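Local structure of hypothetical protein Aq_1549 (Aquifex aeolicus, 2E8E) at residues 11-15 with 26-31; 59-64 with 88-94; 98-103 with 124-128. The protein is of unproven function but, as a member of the OsmC family, probably reduces peroxides with a reactive cysteine thiol. All blocks are in the same frame, centred on the assembly; numbering follows the deposited sequence.

Contact 1: residues 11-15 with 26-31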
loop_
_atom_site.group_PDB
_atom_site.type_symbol
_atom_site.label_atom_id
_atom_site.label_comp_id
_atom_site.label_asym_id
_atom_site.label_seq_id
_atom_site.Cartn_x
_atom_site.Cartn_y
_atom_site.Cartn_z
ATOM N N SER A 11 -12.587 -12.524 5.035
ATOM C CA SER A 11 -12.820 -13.521 3.990
ATOM C C SER A 11 -12.437 -14.919 4.474
ATOM O O SER A 11 -13.138 -15.894 4.205
ATOM C CB SER A 11 -12.014 -13.167 2.738
ATOM O OG SER A 11 -10.631 -13.060 3.032
ATOM N N SER A 12 -11.309 -15.004 5.169
ATOM C CA SER A 12 -10.821 -16.256 5.737
ATOM C C SER A 12 -10.049 -15.865 6.993
ATOM O O SER A 12 -10.053 -14.694 7.374
ATOM C CB SER A 12 -9.912 -16.997 4.746
ATOM O OG SER A 12 -8.738 -16.262 4.448
ATOM N N GLU A 13 -9.398 -16.828 7.641
ATOM C CA GLU A 13 -8.647 -16.537 8.860
ATOM C C GLU A 13 -7.682 -15.372 8.668
ATOM O O GLU A 13 -6.755 -15.451 7.862
ATOM C CB GLU A 13 -7.868 -17.775 9.323
ATOM C CG GLU A 13 -6.964 -17.535 10.530
ATOM C CD GLU A 13 -6.301 -18.806 11.032
ATOM O OE1 GLU A 13 -5.643 -19.495 10.225
ATOM O OE2 GLU A 13 -6.435 -19.114 12.237
ATOM N N ALA A 14 -7.916 -14.297 9.416
ATOM C CA ALA A 14 -7.079 -13.100 9.368
ATOM C C ALA A 14 -6.820 -12.623 7.943
ATOM O O ALA A 14 -5.723 -12.170 7.626
ATOM C CB ALA A 14 -5.753 -13.363 10.074
ATOM N N THR A 15 -7.838 -12.723 7.097
ATOM C CA THR A 15 -7.729 -12.303 5.705
ATOM C C THR A 15 -8.964 -11.495 5.341
ATOM O O THR A 15 -10.060 -11.769 5.830
ATOM C CB THR A 15 -7.589 -13.524 4.788
ATOM O OG1 THR A 15 -6.521 -14.345 5.277
ATOM C CG2 THR A 15 -7.269 -13.092 3.360
ATOM N N THR A 26 -8.024 -10.132 -2.150
ATOM C CA THR A 26 -7.893 -10.667 -0.806
ATOM C C THR A 26 -6.537 -10.262 -0.265
ATOM O O THR A 26 -5.507 -10.505 -0.893
ATOM C CB THR A 26 -8.017 -12.208 -0.781
ATOM O OG1 THR A 26 -7.065 -12.786 -1.681
ATOM C CG2 THR A 26 -9.420 -12.628 -1.180
ATOM N N ALA A 27 -6.548 -9.622 0.898
ATOM C CA ALA A 27 -5.322 -9.163 1.529
ATOM C C ALA A 27 -5.269 -9.637 2.970
ATOM O O ALA A 27 -6.231 -9.477 3.721
ATOM C CB ALA A 27 -5.258 -7.644 1.485
ATOM N N GLY A 28 -4.139 -10.214 3.357
ATOM C CA GLY A 28 -4.007 -10.686 4.719
ATOM C C GLY A 28 -3.187 -11.951 4.834
ATOM O O GLY A 28 -2.422 -12.300 3.940
ATOM N N GLU A 29 -3.369 -12.644 5.951
ATOM C CA GLU A 29 -2.643 -13.869 6.242
ATOM C C GLU A 29 -2.712 -14.923 5.132
ATOM O O GLU A 29 -1.699 -15.536 4.787
ATOM C CB GLU A 29 -3.168 -14.441 7.560
ATOM C CG GLU A 29 -2.312 -15.525 8.174
ATOM C CD GLU A 29 -2.586 -15.680 9.654
ATOM O OE1 GLU A 29 -2.324 -14.715 10.405
ATOM O OE2 GLU A 29 -3.065 -16.756 10.067
ATOM N N LYS A 30 -3.898 -15.133 4.569
ATOM C CA LYS A 30 -4.056 -16.125 3.509
ATOM C C LYS A 30 -4.246 -15.508 2.130
ATOM O O LYS A 30 -4.660 -16.182 1.189
ATOM C CB LYS A 30 -5.232 -17.051 3.831
ATOM C CG LYS A 30 -5.008 -17.892 5.072
ATOM C CD LYS A 30 -6.164 -18.846 5.321
ATOM C CE LYS A 30 -5.900 -19.707 6.548
ATOM N NZ LYS A 30 -6.957 -20.733 6.753
ATOM N N GLY A 31 -3.944 -14.219 2.019
ATOM C CA GLY A 31 -4.080 -13.532 0.748
ATOM C C GLY A 31 -2.817 -12.744 0.469
ATOM O O GLY A 31 -1.733 -13.146 0.891
#
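The carboxylates of Glu-13 and Glu-29 approach with their planes 53° apart, Glu-13 OE1 lying 3.8 Å from Glu-29 OE2, while the Ala-14 methyl comes to 3.7 Å from Glu-29 OE1. This acidic pair lies at one end of the antiparallel sheet of strands 3-12, 15-19 and 24-28, where Ser-11 and Ser-12 both face Thr-15 in a classic beta bulge and strand 24-28 ends in a type I turn from Gly-28 to Gly-31. The like charges are probably eased by Lys-30, whose extended chain crosses Glu-13 to hold Lys-30 NZ in a long salt bridge, 3.9 Å from Glu-13 OE1. His-52 of the second subunit bonds weakly to Glu-29 OE1. The backbone joins as well, Ala-14 O accepting Glu-29 N at 2.9 Å. Thr-15 and Gly-28 form a non-hydrogen-bonded pair, and glycine is required here: a beta carbon would strike both Ala-14 O and the Thr-15 backbone. Thr-15 ties the bulge to the turn. With Thr-15 OG1 anti to the carbonyl carbon (chi1 -52°), the hydroxyl lies between two partners, giving its hydrogen to Glu-13 O at 2.8 Å, from above the carbonyl plane, and receiving Lys-30 N at 2.8 Å.

Contact 2: residues 59-64 with 88-94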
loop_
_atom_site.group_PDB
_atom_site.type_symbol
_atom_site.label_atom_id
_atom_site.label_comp_id
_atom_site.label_asym_id
_atom_site.label_seq_id
_atom_site.Cartn_x
_atom_site.Cartn_y
_atom_site.Cartn_z
ATOM N N GLN A 59 10.121 9.502 -25.239
ATOM C CA GLN A 59 10.882 8.266 -25.210
ATOM C C GLN A 59 10.032 7.123 -25.755
ATOM O O GLN A 59 8.812 7.111 -25.597
ATOM C CB GLN A 59 11.333 7.948 -23.780
ATOM C CG GLN A 59 12.172 9.040 -23.118
ATOM C CD GLN A 59 13.357 9.474 -23.961
ATOM O OE1 GLN A 59 13.378 10.584 -24.498
ATOM N NE2 GLN A 59 14.350 8.601 -24.086
ATOM N N GLU A 60 10.684 6.171 -26.412
ATOM C CA GLU A 60 9.996 5.017 -26.971
ATOM C C GLU A 60 10.155 3.885 -25.969
ATOM O O GLU A 60 11.189 3.219 -25.919
ATOM C CB GLU A 60 10.615 4.645 -28.321
ATOM C CG GLU A 60 10.449 5.735 -29.371
ATOM C CD GLU A 60 11.233 5.465 -30.643
ATOM O OE1 GLU A 60 11.007 4.411 -31.276
ATOM O OE2 GLU A 60 12.075 6.314 -31.009
ATOM N N VAL A 61 9.121 3.681 -25.162
ATOM C CA VAL A 61 9.150 2.651 -24.137
ATOM C C VAL A 61 8.547 1.320 -24.561
ATOM O O VAL A 61 7.389 1.250 -24.971
ATOM C CB VAL A 61 8.416 3.125 -22.868
ATOM C CG1 VAL A 61 8.421 2.020 -21.819
ATOM C CG2 VAL A 61 9.077 4.381 -22.328
ATOM N N LYS A 62 9.348 0.266 -24.458
ATOM C CA LYS A 62 8.891 -1.076 -24.785
ATOM C C LYS A 62 8.417 -1.708 -23.481
ATOM O O LYS A 62 7.447 -2.466 -23.455
ATOM C CB LYS A 62 10.028 -1.914 -25.371
ATOM C CG LYS A 62 9.646 -3.365 -25.611
ATOM C CD LYS A 62 10.848 -4.229 -25.960
ATOM C CE LYS A 62 11.517 -3.778 -27.246
ATOM N NZ LYS A 62 12.627 -4.704 -27.615
ATOM N N ASP A 63 9.107 -1.383 -22.393
ATOM C CA ASP A 63 8.751 -1.927 -21.090
ATOM C C ASP A 63 9.389 -1.124 -19.963
ATOM O O ASP A 63 10.393 -0.436 -20.153
ATOM C CB ASP A 63 9.194 -3.393 -21.007
ATOM C CG ASP A 63 8.561 -4.141 -19.839
ATOM O OD1 ASP A 63 7.606 -3.617 -19.229
ATOM O OD2 ASP A 63 9.018 -5.264 -19.543
ATOM N N ILE A 64 8.776 -1.198 -18.788
ATOM C CA ILE A 64 9.286 -0.518 -17.607
ATOM C C ILE A 64 9.182 -1.558 -16.506
ATOM O O ILE A 64 8.102 -2.091 -16.253
ATOM C CB ILE A 64 8.428 0.711 -17.218
ATOM C CG1 ILE A 64 8.532 1.787 -18.301
ATOM C CG2 ILE A 64 8.890 1.266 -15.866
ATOM C CD1 ILE A 64 7.645 2.993 -18.066
ATOM N N VAL A 88 13.965 0.118 -14.311
ATOM C CA VAL A 88 14.623 -0.312 -15.537
ATOM C C VAL A 88 13.712 0.036 -16.709
ATOM O O VAL A 88 12.608 -0.499 -16.828
ATOM C CB VAL A 88 14.892 -1.838 -15.542
ATOM C CG1 VAL A 88 15.505 -2.256 -16.877
ATOM C CG2 VAL A 88 15.827 -2.211 -14.396
ATOM N N ALA A 89 14.159 0.954 -17.560
ATOM C CA ALA A 89 13.369 1.337 -18.723
ATOM C C ALA A 89 13.946 0.583 -19.912
ATOM O O ALA A 89 15.161 0.562 -20.105
ATOM C CB ALA A 89 13.450 2.839 -18.958
ATOM N N VAL A 90 13.073 -0.040 -20.694
ATOM C CA VAL A 90 13.495 -0.820 -21.852
ATOM C C VAL A 90 12.956 -0.198 -23.131
ATOM O O VAL A 90 11.758 0.057 -23.240
ATOM C CB VAL A 90 12.970 -2.277 -21.752
ATOM C CG1 VAL A 90 13.457 -3.098 -22.935
ATOM C CG2 VAL A 90 13.415 -2.902 -20.434
ATOM N N GLY A 91 13.844 0.042 -24.097
ATOM C CA GLY A 91 13.429 0.626 -25.360
ATOM C C GLY A 91 14.409 1.691 -25.812
ATOM O O GLY A 91 15.581 1.652 -25.452
ATOM N N LYS A 92 13.941 2.634 -26.622
ATOM C CA LYS A 92 14.803 3.721 -27.071
ATOM C C LYS A 92 14.608 4.813 -26.031
ATOM O O LYS A 92 13.906 5.795 -26.264
ATOM C CB LYS A 92 14.373 4.219 -28.452
ATOM C CG LYS A 92 14.495 3.185 -29.567
ATOM C CD LYS A 92 13.979 3.758 -30.885
ATOM C CE LYS A 92 13.970 2.726 -32.005
ATOM N NZ LYS A 92 15.338 2.318 -32.420
ATOM N N VAL A 93 15.218 4.611 -24.869
ATOM C CA VAL A 93 15.107 5.547 -23.759
ATOM C C VAL A 93 16.482 6.048 -23.342
ATOM O O VAL A 93 17.394 5.261 -23.101
ATOM C CB VAL A 93 14.441 4.866 -22.536
ATOM C CG1 VAL A 93 14.185 5.888 -21.440
ATOM C CG2 VAL A 93 13.148 4.187 -22.962
ATOM N N GLU A 94 16.626 7.363 -23.260
ATOM C CA GLU A 94 17.892 7.961 -22.862
ATOM C C GLU A 94 17.970 7.979 -21.342
ATOM O O GLU A 94 16.997 8.305 -20.663
ATOM C CB GLU A 94 17.991 9.377 -23.421
ATOM C CG GLU A 94 17.884 9.416 -24.936
ATOM C CD GLU A 94 17.690 10.814 -25.471
ATOM O OE1 GLU A 94 18.629 11.631 -25.363
ATOM O OE2 GLU A 94 16.593 11.094 -25.996
#
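Val-90 O is gripped by two successive amides, Lys-62 N at 2.7 Å and Asp-63 N at 3.1 Å, the first in the carbonyl plane and the second tilted 27° from it. Two residues facing one define a classic beta bulge, here in the hairpin of strands 60-72 and 80-90. Past the bulge the ladder is regular: Val-90 N returns a bond to Asp-63 O at 2.8 Å, and Ile-64 pairs with Ala-89. On its other side both chains turn a corner, and pairing resumes one residue out of step at Glu-60 and Lys-92, where Glu-60 N reaches Lys-92 O at 3.2 Å and the return bond is weak. Gly-91 takes the corner with backbone angles suited to glycine, and a beta carbon there would collide with Glu-60 O.

The side chains of Glu-60 and Lys-92 lie alongside, pointing the same way, so that Glu-60 OE1 meets the aliphatic Lys-92 CD at 3.1 Å. A bend at the last torsion (chi4 -68°) turns the ammonium aside, leaving Lys-92 NZ 4.9 Å from Glu-60 OE1 and in a long, weak ion pair with Glu-132. Lys-62 NZ makes a salt bridge to Glu-131 and a hydrogen bond to Glu-132 O. Toward helix 34-56, Val-61 CG2 touches Val-93 CG2 at 4.1 Å, with Leu-54 beside Val-61.

Asp-63 lies at the dimer interface: its OD1 accepts weak bonds from Ile-64 N and from Leu-10 N of the second subunit, while OD2 lies near Glu-9 of that subunit. The corner is held mainly by backbone bonds rather than by ion pairs across it, and the closeness of Asp-63 to Glu-9 of the second subunit would probably favour protonation of one of those two carboxylates.

Contact 3: residues 98-103 with 124-128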
loop_
_atom_site.group_PDB
_atom_site.type_symbol
_atom_site.label_atom_id
_atom_site.label_comp_id
_atom_site.label_asym_id
_atom_site.label_seq_id
_atom_site.Cartn_x
_atom_site.Cartn_y
_atom_site.Cartn_z
ATOM N N LEU A 98 15.168 9.015 -18.242
ATOM C CA LEU A 98 14.736 8.134 -17.160
ATOM C C LEU A 98 15.089 8.767 -15.821
ATOM O O LEU A 98 14.289 8.747 -14.888
ATOM C CB LEU A 98 15.393 6.754 -17.272
ATOM C CG LEU A 98 15.011 5.788 -16.139
ATOM C CD1 LEU A 98 13.498 5.589 -16.120
ATOM C CD2 LEU A 98 15.719 4.455 -16.323
ATOM N N GLU A 99 16.289 9.337 -15.725
ATOM C CA GLU A 99 16.701 9.981 -14.483
ATOM C C GLU A 99 15.741 11.111 -14.106
ATOM O O GLU A 99 15.341 11.232 -12.946
ATOM C CB GLU A 99 18.127 10.529 -14.605
ATOM C CG GLU A 99 18.530 11.448 -13.453
ATOM C CD GLU A 99 20.007 11.800 -13.460
ATOM O OE1 GLU A 99 20.599 11.881 -14.557
ATOM O OE2 GLU A 99 20.573 12.011 -12.367
ATOM N N GLN A 100 15.367 11.933 -15.084
ATOM C CA GLN A 100 14.446 13.039 -14.823
ATOM C C GLN A 100 13.075 12.531 -14.381
ATOM O O GLN A 100 12.450 13.105 -13.490
ATOM C CB GLN A 100 14.268 13.903 -16.070
ATOM C CG GLN A 100 15.481 14.729 -16.451
ATOM C CD GLN A 100 15.212 15.611 -17.654
ATOM O OE1 GLN A 100 14.318 16.457 -17.628
ATOM N NE2 GLN A 100 15.983 15.416 -18.718
ATOM N N ALA A 101 12.613 11.458 -15.013
ATOM C CA ALA A 101 11.314 10.881 -14.678
ATOM C C ALA A 101 11.331 10.318 -13.261
ATOM O O ALA A 101 10.383 10.504 -12.500
ATOM C CB ALA A 101 10.957 9.783 -15.674
ATOM N N VAL A 102 12.415 9.630 -12.910
ATOM C CA VAL A 102 12.541 9.045 -11.580
ATOM C C VAL A 102 12.648 10.114 -10.494
ATOM O O VAL A 102 12.033 9.991 -9.431
ATOM C CB VAL A 102 13.764 8.106 -11.507
ATOM C CG1 VAL A 102 14.012 7.674 -10.071
ATOM C CG2 VAL A 102 13.522 6.881 -12.384
ATOM N N LYS A 103 13.414 11.169 -10.756
ATOM C CA LYS A 103 13.553 12.231 -9.767
ATOM C C LYS A 103 12.264 13.024 -9.578
ATOM O O LYS A 103 11.880 13.328 -8.447
ATOM C CB LYS A 103 14.704 13.168 -10.142
ATOM C CG LYS A 103 16.061 12.495 -10.030
ATOM C CD LYS A 103 17.194 13.479 -10.242
ATOM C CE LYS A 103 18.537 12.784 -10.120
ATOM N NZ LYS A 103 18.654 12.044 -8.833
ATOM N N ILE A 124 17.373 4.741 -4.228
ATOM C CA ILE A 124 16.860 4.711 -5.590
ATOM C C ILE A 124 17.948 4.572 -6.649
ATOM O O ILE A 124 19.002 5.204 -6.561
ATOM C CB ILE A 124 16.056 5.992 -5.868
ATOM C CG1 ILE A 124 14.910 6.102 -4.858
ATOM C CG2 ILE A 124 15.523 5.987 -7.292
ATOM C CD1 ILE A 124 14.177 7.415 -4.906
ATOM N N SER A 125 17.681 3.738 -7.648
ATOM C CA SER A 125 18.616 3.523 -8.745
ATOM C C SER A 125 17.827 3.283 -10.021
ATOM O O SER A 125 16.641 2.965 -9.978
ATOM C CB SER A 125 19.515 2.320 -8.466
ATOM O OG SER A 125 18.763 1.123 -8.400
ATOM N N TRP A 126 18.482 3.430 -11.164
ATOM C CA TRP A 126 17.797 3.221 -12.426
ATOM C C TRP A 126 18.795 2.875 -13.511
ATOM O O TRP A 126 20.001 3.080 -13.354
ATOM C CB TRP A 126 17.019 4.479 -12.815
ATOM C CG TRP A 126 17.895 5.683 -12.969
ATOM C CD1 TRP A 126 18.601 6.050 -14.080
ATOM C CD2 TRP A 126 18.204 6.649 -11.958
ATOM N NE1 TRP A 126 19.334 7.185 -13.821
ATOM C CE2 TRP A 126 19.112 7.571 -12.526
ATOM C CE3 TRP A 126 17.808 6.820 -10.625
ATOM C CZ2 TRP A 126 19.626 8.654 -11.807
ATOM C CZ3 TRP A 126 18.321 7.897 -9.911
ATOM C CH2 TRP A 126 19.224 8.800 -10.505
ATOM N N GLU A 127 18.284 2.341 -14.611
ATOM C CA GLU A 127 19.135 1.977 -15.727
ATOM C C GLU A 127 18.289 1.788 -16.967
ATOM O O GLU A 127 17.099 1.473 -16.887
ATOM C CB GLU A 127 19.905 0.690 -15.426
ATOM C CG GLU A 127 19.052 -0.562 -15.366
ATOM C CD GLU A 127 19.880 -1.816 -15.147
ATOM O OE1 GLU A 127 20.520 -1.930 -14.080
ATOM O OE2 GLU A 127 19.896 -2.688 -16.043
ATOM N N VAL A 128 18.907 1.997 -18.120
ATOM C CA VAL A 128 18.208 1.832 -19.375
ATOM C C VAL A 128 18.785 0.661 -20.143
ATOM O O VAL A 128 19.986 0.390 -20.088
ATOM C CB VAL A 128 18.324 3.094 -20.258
ATOM C CG1 VAL A 128 17.763 2.813 -21.642
ATOM C CG2 VAL A 128 17.586 4.252 -19.612
#
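Helix 98-103 runs nearly antiparallel over strand 124-128, the two axes 150° apart in direction and 9.0 Å apart at closest approach, so that Leu-98, Glu-99 and Val-102 come down on Trp-126. The pair belongs to a beta-alpha-beta crossover: strand 80-90 leads through helices 95-109 and 111-116 to strand 121-130, which lies parallel beside it in the sheet.

Trp-126 contributes most of the strand's share of the contact. Its CG sits between the backbone N and the carbonyl carbon (chi1 60°), which raises the indole to the helix. Glu-99 CA lies over one face in a CH-pi contact, 4.1 Å from the centroid of the five-membered ring. From there the extended Glu-99 chain passes obliquely along the benzo half, with CG 3.4 Å from Trp-126 CZ2 and the carboxylate beyond. Lys-103 crosses at about a right angle, bringing NZ to 3.7 Å from Trp-126 CH2. The indole nitrogen finds its acceptor one turn earlier in the helix, at Glu-95 OE2.

Apolar contacts flank the ring. Leu-98 CD2 presses on Trp-126 CB at 3.7 Å and on Val-128 CG2 at 3.8 Å, while Val-102 CG1 meets Ile-124 CG2 at 3.6 Å and Trp-126 CE3 at 3.9 Å. Behind Leu-98 stands Val-50 of helix 34-56. Were the indole replaced by the methyl of an alanine, Glu-99 would probably lose the surface it lies on, Glu-95 its indole N-H, and a gap would open between helix and strand.

No hydrogen bond joins the two segments directly, so their union rests on apolar and CH-pi contact, in which even charged residues take part: Glu-99 lays its CA, CB and CG against the ring, and Lys-103 brings its ammonium near CH2.

Contacts 2 and 3 form one continuous region: their centres are 11 Å apart, and Ala-89 N lies 3.1 Å from Glu-127 O in a probable hydrogen bond between neighbouring strands 80-90 and 121-130. Contact 1 stands across the chain's centre, about 37 Å from contact 2 and 35 Å from contact 3, centre to centre. Contacts 1 and 2 both reach the second subunit, whereas contact 3 stays within its own. Cys-45 and Cys-110, disulfide-linked in another structure of this protein but not here and consistent with a redox role, belong to helix 34-56 and to the residue following helix 95-109; dithiothreitol is bound by Glu-5, Thr-20 and Ser-21, outside all three contacts.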